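Local coordinates for hypothetical protein PH0250 (PDB 2EKD) that is of unknown function but belongs to an archaeal, KaiC-like family related to the P-loop NTPases, so nucleotide binding is possible, at residues Ile48-Tyr53 and Val74-Gly79; Ile43-Ile48 and Pro117-His122. All blocks are in the same frame, centred on the assembly; numbering follows the deposited sequence.

Contact 1 (Ile48-Tyr53 and Val74-Gly79); sequences ILDTYY and VIKMGG
D50 reaches across to both K76 and G79, and its side chain carries the polar half of this contact. From CB, the first torsion (chi1 -61°) sets CG beside the backbone N and brings it over the G79 backbone, with CG 3.2 Å from G79 CA. One branch, OD1, forms a salt bridge with K76 NZ at 2.9 Å; the ammonium meets it nearly in line with the C-O bond, and K81 N donates to the same oxygen. OD2, the other branch, takes a hydrogen bond from T80 N, so backbone amides just past G79 help fix the carboxylate's rotation. A CB modelled on G79 would come within 2.3 Å of D50 OD1, evidence that the fit requires glycine there. The K76 chain bends at its last two torsions to deliver NZ, which also forms a salt bridge with D47 OD2 and a hydrogen bond to K81 O. A water joins the cluster: it accepts from D50 N and K76 NZ and donates to G78 O. L49 N donates to M77 O at 3.0 Å, with an N-H...O angle of 175° although the donor stands 33° off the carbonyl plane. On one face of the sheet I48 CG1 packs on the selenium of selenomethionine M77, 3.7 Å away; on the other, under helix 51-61, Y52 CE2 meets V74 CG2 at 3.8 Å, the methyl approaching the ring obliquely. I48 O is gripped by T51 N and T51 OG1, closing a type I' turn that leads into helix 51-61. A parallel strand end, a tight turn and a helix start, set against the end of the next strand, are characteristic of the beta-alpha-beta crossover of an alpha/beta sheet, here the 44-48, 51-61, 73-77 unit.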
loop_
_atom_site.group_PDB
_atom_site.type_symbol
_atom_site.label_atom_id
_atom_site.label_comp_id
_atom_site.label_asym_id
_atom_site.label_seq_id
_atom_site.Cartn_x
_atom_site.Cartn_y
_atom_site.Cartn_z
ATOM N N ILE F 48 -12.489 -26.207 13.031
ATOM C CA ILE F 48 -11.936 -26.035 11.695
ATOM C C ILE F 48 -10.416 -26.121 11.721
ATOM O O ILE F 48 -9.750 -25.401 12.469
ATOM C CB ILE F 48 -12.338 -24.673 11.081
ATOM C CG1 ILE F 48 -13.863 -24.539 11.046
ATOM C CG2 ILE F 48 -11.776 -24.558 9.677
ATOM C CD1 ILE F 48 -14.355 -23.125 10.725
ATOM N N LEU F 49 -9.884 -27.021 10.900
ATOM C CA LEU F 49 -8.446 -27.223 10.769
ATOM C C LEU F 49 -7.666 -27.336 12.075
ATOM O O LEU F 49 -6.670 -26.646 12.277
ATOM C CB LEU F 49 -7.864 -26.109 9.896
ATOM C CG LEU F 49 -8.322 -26.215 8.434
ATOM C CD1 LEU F 49 -8.010 -24.936 7.665
ATOM C CD2 LEU F 49 -7.638 -27.430 7.793
ATOM N N ASP F 50 -8.126 -28.223 12.953
ATOM C CA ASP F 50 -7.475 -28.476 14.241
ATOM C C ASP F 50 -7.242 -27.273 15.157
ATOM O O ASP F 50 -6.319 -27.290 15.978
ATOM C CB ASP F 50 -6.132 -29.189 14.028
ATOM C CG ASP F 50 -6.286 -30.542 13.351
ATOM O OD1 ASP F 50 -7.288 -31.243 13.623
ATOM O OD2 ASP F 50 -5.395 -30.908 12.556
ATOM N N THR F 51 -8.074 -26.242 15.038
ATOM C CA THR F 51 -7.917 -25.074 15.891
ATOM C C THR F 51 -8.285 -25.407 17.342
ATOM O O THR F 51 -7.721 -24.839 18.278
ATOM C CB THR F 51 -8.783 -23.900 15.379
ATOM O OG1 THR F 51 -8.423 -23.614 14.020
ATOM C CG2 THR F 51 -8.567 -22.649 16.232
ATOM N N TYR F 52 -9.216 -26.341 17.531
ATOM C CA TYR F 52 -9.623 -26.725 18.879
ATOM C C TYR F 52 -8.426 -27.325 19.615
ATOM O O TYR F 52 -8.182 -27.018 20.784
ATOM C CB TYR F 52 -10.788 -27.718 18.817
ATOM C CG TYR F 52 -11.461 -27.971 20.153
ATOM C CD1 TYR F 52 -11.617 -26.943 21.082
ATOM C CD2 TYR F 52 -11.998 -29.226 20.459
ATOM C CE1 TYR F 52 -12.297 -27.153 22.280
ATOM C CE2 TYR F 52 -12.681 -29.448 21.658
ATOM C CZ TYR F 52 -12.830 -28.404 22.561
ATOM O OH TYR F 52 -13.539 -28.598 23.724
ATOM N N TYR F 53 -7.665 -28.164 18.920
ATOM C CA TYR F 53 -6.471 -28.764 19.504
ATOM C C TYR F 53 -5.515 -27.669 20.008
ATOM O O TYR F 53 -4.943 -27.791 21.092
ATOM C CB TYR F 53 -5.748 -29.636 18.466
ATOM C CG TYR F 53 -4.366 -30.078 18.907
ATOM C CD1 TYR F 53 -4.201 -31.087 19.859
ATOM C CD2 TYR F 53 -3.222 -29.448 18.411
ATOM C CE1 TYR F 53 -2.931 -31.453 20.312
ATOM C CE2 TYR F 53 -1.947 -29.805 18.859
ATOM C CZ TYR F 53 -1.811 -30.803 19.812
ATOM O OH TYR F 53 -0.558 -31.111 20.302
ATOM N N VAL F 74 -18.005 -32.595 19.219
ATOM C CA VAL F 74 -17.276 -31.833 18.219
ATOM C C VAL F 74 -17.547 -32.253 16.777
ATOM O O VAL F 74 -17.650 -33.439 16.469
ATOM C CB VAL F 74 -15.748 -31.943 18.476
ATOM C CG1 VAL F 74 -14.970 -31.230 17.376
ATOM C CG2 VAL F 74 -15.403 -31.357 19.839
ATOM N N ILE F 75 -17.670 -31.261 15.903
ATOM C CA ILE F 75 -17.870 -31.493 14.479
ATOM C C ILE F 75 -16.596 -30.962 13.828
ATOM O O ILE F 75 -16.372 -29.748 13.777
ATOM C CB ILE F 75 -19.073 -30.713 13.922
ATOM C CG1 ILE F 75 -20.366 -31.214 14.567
ATOM C CG2 ILE F 75 -19.140 -30.878 12.399
ATOM C CD1 ILE F 75 -21.612 -30.528 14.044
ATOM N N LYS F 76 -15.753 -31.872 13.354
ATOM C CA LYS F 76 -14.494 -31.485 12.736
ATOM C C LYS F 76 -14.644 -31.120 11.271
ATOM O O LYS F 76 -15.344 -31.792 10.523
ATOM C CB LYS F 76 -13.454 -32.607 12.890
ATOM C CG LYS F 76 -12.982 -32.812 14.327
ATOM C CD LYS F 76 -11.844 -33.834 14.427
ATOM C CE LYS F 76 -10.562 -33.364 13.735
ATOM N NZ LYS F 76 -9.899 -32.226 14.444
HETATM N N MSE F 77 -13.990 -30.035 10.878
HETATM C CA MSE F 77 -14.013 -29.567 9.497
HETATM C C MSE F 77 -12.544 -29.567 9.070
HETATM O O MSE F 77 -11.838 -28.565 9.182
HETATM C CB MSE F 77 -14.641 -28.167 9.437
HETATM C CG MSE F 77 -15.975 -28.098 10.208
HETATM SE SE MSE F 77 -16.865 -26.527 10.142
HETATM C CE MSE F 77 -18.495 -27.030 10.696
ATOM N N GLY F 78 -12.092 -30.725 8.597
ATOM C CA GLY F 78 -10.703 -30.887 8.213
ATOM C C GLY F 78 -9.964 -31.183 9.505
ATOM O O GLY F 78 -10.600 -31.402 10.538
ATOM N N GLY F 79 -8.637 -31.194 9.470
ATOM C CA GLY F 79 -7.887 -31.453 10.685
ATOM C C GLY F 79 -7.431 -32.888 10.866
ATOM O O GLY F 79 -7.930 -33.801 10.212
HETATM O O HOH W 1 -10.517 -29.935 12.584
#

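Contact 2 (Ile43-Ile48 and Pro117-His122); sequences IVVDDI and PVLGLH
D46 N donates to P117 O at 2.9 Å and lies in that carbonyl's plane; D46 O in turn receives L119 N at 3.0 Å, almost end-on to the C=O bond. The third bond, from I48 N to L119 O, is more bent, with 148° at the hydrogen. P117 has no amide hydrogen to give, and V44 O is supplied instead by N116 ND2, while P117 CD rests 3.1 Å from that same carbonyl oxygen. V45 CA adds a CA-H...O contact to P117 O. Segments 44-48 and 117-119 run 10° from parallel, and strands 44-48 and 114-119 are neighbours well inside the sheet of an alpha/beta fold, consistent with the P-loop NTPase grouping of the family; L32 of helix 29-37 packs on both P117 and L119. The D46 carboxylate sits beside V118, whose CG2 is 3.5 Å from OD2, and gains weak hydrogen bonds from N116 ND2 to OD2 and with Y102 OH at OD1. On the other face D47 OD1 accepts from Y52 N. With CG1 beside its own N (chi1 -57°), I48 lays that carbon across L119 O, and CD1 continues on to V118 CG1 (3.9 Å) and L121 CD1 (4.0 Å). Cutting this side chain back to alanine is likely to take an apolar neighbour from V118 and L121 and to open a gap beside the L119 carbonyl. A CB on G120 would fall 2.6 Å from I48 O, so the turn into helix 121-127 passes too close to that oxygen for a side chain.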
loop_
_atom_site.group_PDB
_atom_site.type_symbol
_atom_site.label_atom_id
_atom_site.label_comp_id
_atom_site.label_asym_id
_atom_site.label_seq_id
_atom_site.Cartn_x
_atom_site.Cartn_y
_atom_site.Cartn_z
ATOM N N ILE F 43 -22.931 -28.141 24.813
ATOM C CA ILE F 43 -21.893 -27.478 24.028
ATOM C C ILE F 43 -21.490 -28.302 22.803
ATOM O O ILE F 43 -21.214 -29.491 22.916
ATOM C CB ILE F 43 -20.603 -27.262 24.854
ATOM C CG1 ILE F 43 -20.864 -26.327 26.043
ATOM C CG2 ILE F 43 -19.501 -26.709 23.950
ATOM C CD1 ILE F 43 -21.130 -24.889 25.661
ATOM N N VAL F 44 -21.455 -27.665 21.639
ATOM C CA VAL F 44 -21.027 -28.328 20.414
ATOM C C VAL F 44 -20.024 -27.410 19.721
ATOM O O VAL F 44 -20.337 -26.267 19.370
ATOM C CB VAL F 44 -22.193 -28.614 19.455
ATOM C CG1 VAL F 44 -21.660 -29.218 18.158
ATOM C CG2 VAL F 44 -23.168 -29.581 20.102
ATOM N N VAL F 45 -18.813 -27.918 19.535
ATOM C CA VAL F 45 -17.747 -27.157 18.906
ATOM C C VAL F 45 -17.522 -27.543 17.440
ATOM O O VAL F 45 -17.444 -28.723 17.099
ATOM C CB VAL F 45 -16.411 -27.366 19.669
ATOM C CG1 VAL F 45 -15.281 -26.622 18.970
ATOM C CG2 VAL F 45 -16.550 -26.904 21.117
ATOM N N ASP F 46 -17.448 -26.541 16.573
ATOM C CA ASP F 46 -17.158 -26.785 15.166
ATOM C C ASP F 46 -15.662 -26.485 15.072
ATOM O O ASP F 46 -15.235 -25.330 15.151
ATOM C CB ASP F 46 -17.965 -25.855 14.259
ATOM C CG ASP F 46 -19.439 -26.207 14.237
ATOM O OD1 ASP F 46 -19.757 -27.413 14.284
ATOM O OD2 ASP F 46 -20.282 -25.290 14.160
ATOM N N ASP F 47 -14.875 -27.544 14.938
ATOM C CA ASP F 47 -13.426 -27.437 14.892
ATOM C C ASP F 47 -12.864 -27.403 13.473
ATOM O O ASP F 47 -12.778 -28.428 12.790
ATOM C CB ASP F 47 -12.835 -28.597 15.695
ATOM C CG ASP F 47 -11.329 -28.611 15.692
ATOM O OD1 ASP F 47 -10.711 -27.582 15.342
ATOM O OD2 ASP F 47 -10.764 -29.661 16.060
ATOM N N ILE F 48 -12.489 -26.207 13.031
ATOM C CA ILE F 48 -11.936 -26.035 11.695
ATOM C C ILE F 48 -10.416 -26.121 11.721
ATOM O O ILE F 48 -9.750 -25.401 12.469
ATOM C CB ILE F 48 -12.338 -24.673 11.081
ATOM C CG1 ILE F 48 -13.863 -24.539 11.046
ATOM C CG2 ILE F 48 -11.776 -24.558 9.677
ATOM C CD1 ILE F 48 -14.355 -23.125 10.725
ATOM N N PRO F 117 -19.588 -22.979 19.726
ATOM C CA PRO F 117 -18.362 -22.231 19.437
ATOM C C PRO F 117 -17.759 -22.754 18.138
ATOM O O PRO F 117 -17.560 -23.956 17.987
ATOM C CB PRO F 117 -17.464 -22.549 20.636
ATOM C CG PRO F 117 -18.457 -22.890 21.735
ATOM C CD PRO F 117 -19.453 -23.728 20.987
ATOM N N VAL F 118 -17.489 -21.852 17.202
ATOM C CA VAL F 118 -16.885 -22.214 15.920
ATOM C C VAL F 118 -15.473 -21.638 15.936
ATOM O O VAL F 118 -15.294 -20.425 16.050
ATOM C CB VAL F 118 -17.665 -21.609 14.739
ATOM C CG1 VAL F 118 -17.017 -22.013 13.423
ATOM C CG2 VAL F 118 -19.116 -22.081 14.779
ATOM N N LEU F 119 -14.474 -22.507 15.818
ATOM C CA LEU F 119 -13.085 -22.078 15.866
ATOM C C LEU F 119 -12.312 -22.270 14.559
ATOM O O LEU F 119 -12.520 -23.245 13.831
ATOM C CB LEU F 119 -12.362 -22.831 16.989
ATOM C CG LEU F 119 -13.065 -22.962 18.351
ATOM C CD1 LEU F 119 -12.215 -23.831 19.279
ATOM C CD2 LEU F 119 -13.293 -21.589 18.967
ATOM N N GLY F 120 -11.426 -21.318 14.274
ATOM C CA GLY F 120 -10.587 -21.390 13.094
ATOM C C GLY F 120 -11.069 -20.842 11.765
ATOM O O GLY F 120 -10.432 -21.112 10.743
ATOM N N LEU F 121 -12.155 -20.072 11.749
ATOM C CA LEU F 121 -12.667 -19.535 10.482
ATOM C C LEU F 121 -11.653 -18.694 9.691
ATOM O O LEU F 121 -11.614 -18.759 8.452
ATOM C CB LEU F 121 -13.919 -18.689 10.712
ATOM C CG LEU F 121 -14.684 -18.372 9.419
ATOM C CD1 LEU F 121 -15.393 -19.635 8.963
ATOM C CD2 LEU F 121 -15.694 -17.252 9.633
ATOM N N HIS F 122 -10.854 -17.893 10.394
ATOM C CA HIS F 122 -9.857 -17.051 9.729
ATOM C C HIS F 122 -8.877 -17.862 8.872
ATOM O O HIS F 122 -8.320 -17.342 7.903
ATOM C CB HIS F 122 -9.074 -16.225 10.751
ATOM C CG HIS F 122 -8.478 -17.035 11.858
ATOM N ND1 HIS F 122 -9.172 -17.350 13.007
ATOM C CD2 HIS F 122 -7.261 -17.620 11.981
ATOM C CE1 HIS F 122 -8.410 -18.094 13.788
ATOM N NE2 HIS F 122 -7.247 -18.272 13.188
#

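The two contacts lie with centres about 7 Å apart on opposite edges of strand 44-48: contact 1 concerns its end and neighbour 73-77, contact 2 neighbour 114-119. I48 belongs to both. Along the chain 43-48 runs into 48-53, then come 74-79 and finally 117-122, so contact 1 is closed within the longer excursion that contact 2 spans. Direct bridges tie them: M77 N lies 2.8 Å from D47 O and I75 N 2.8 Å from V45 O, both probable hydrogen bonds. Three parallel strands are therefore continuous across one sheet, and helices 51-61 and 121-127 start from adjacent strand ends.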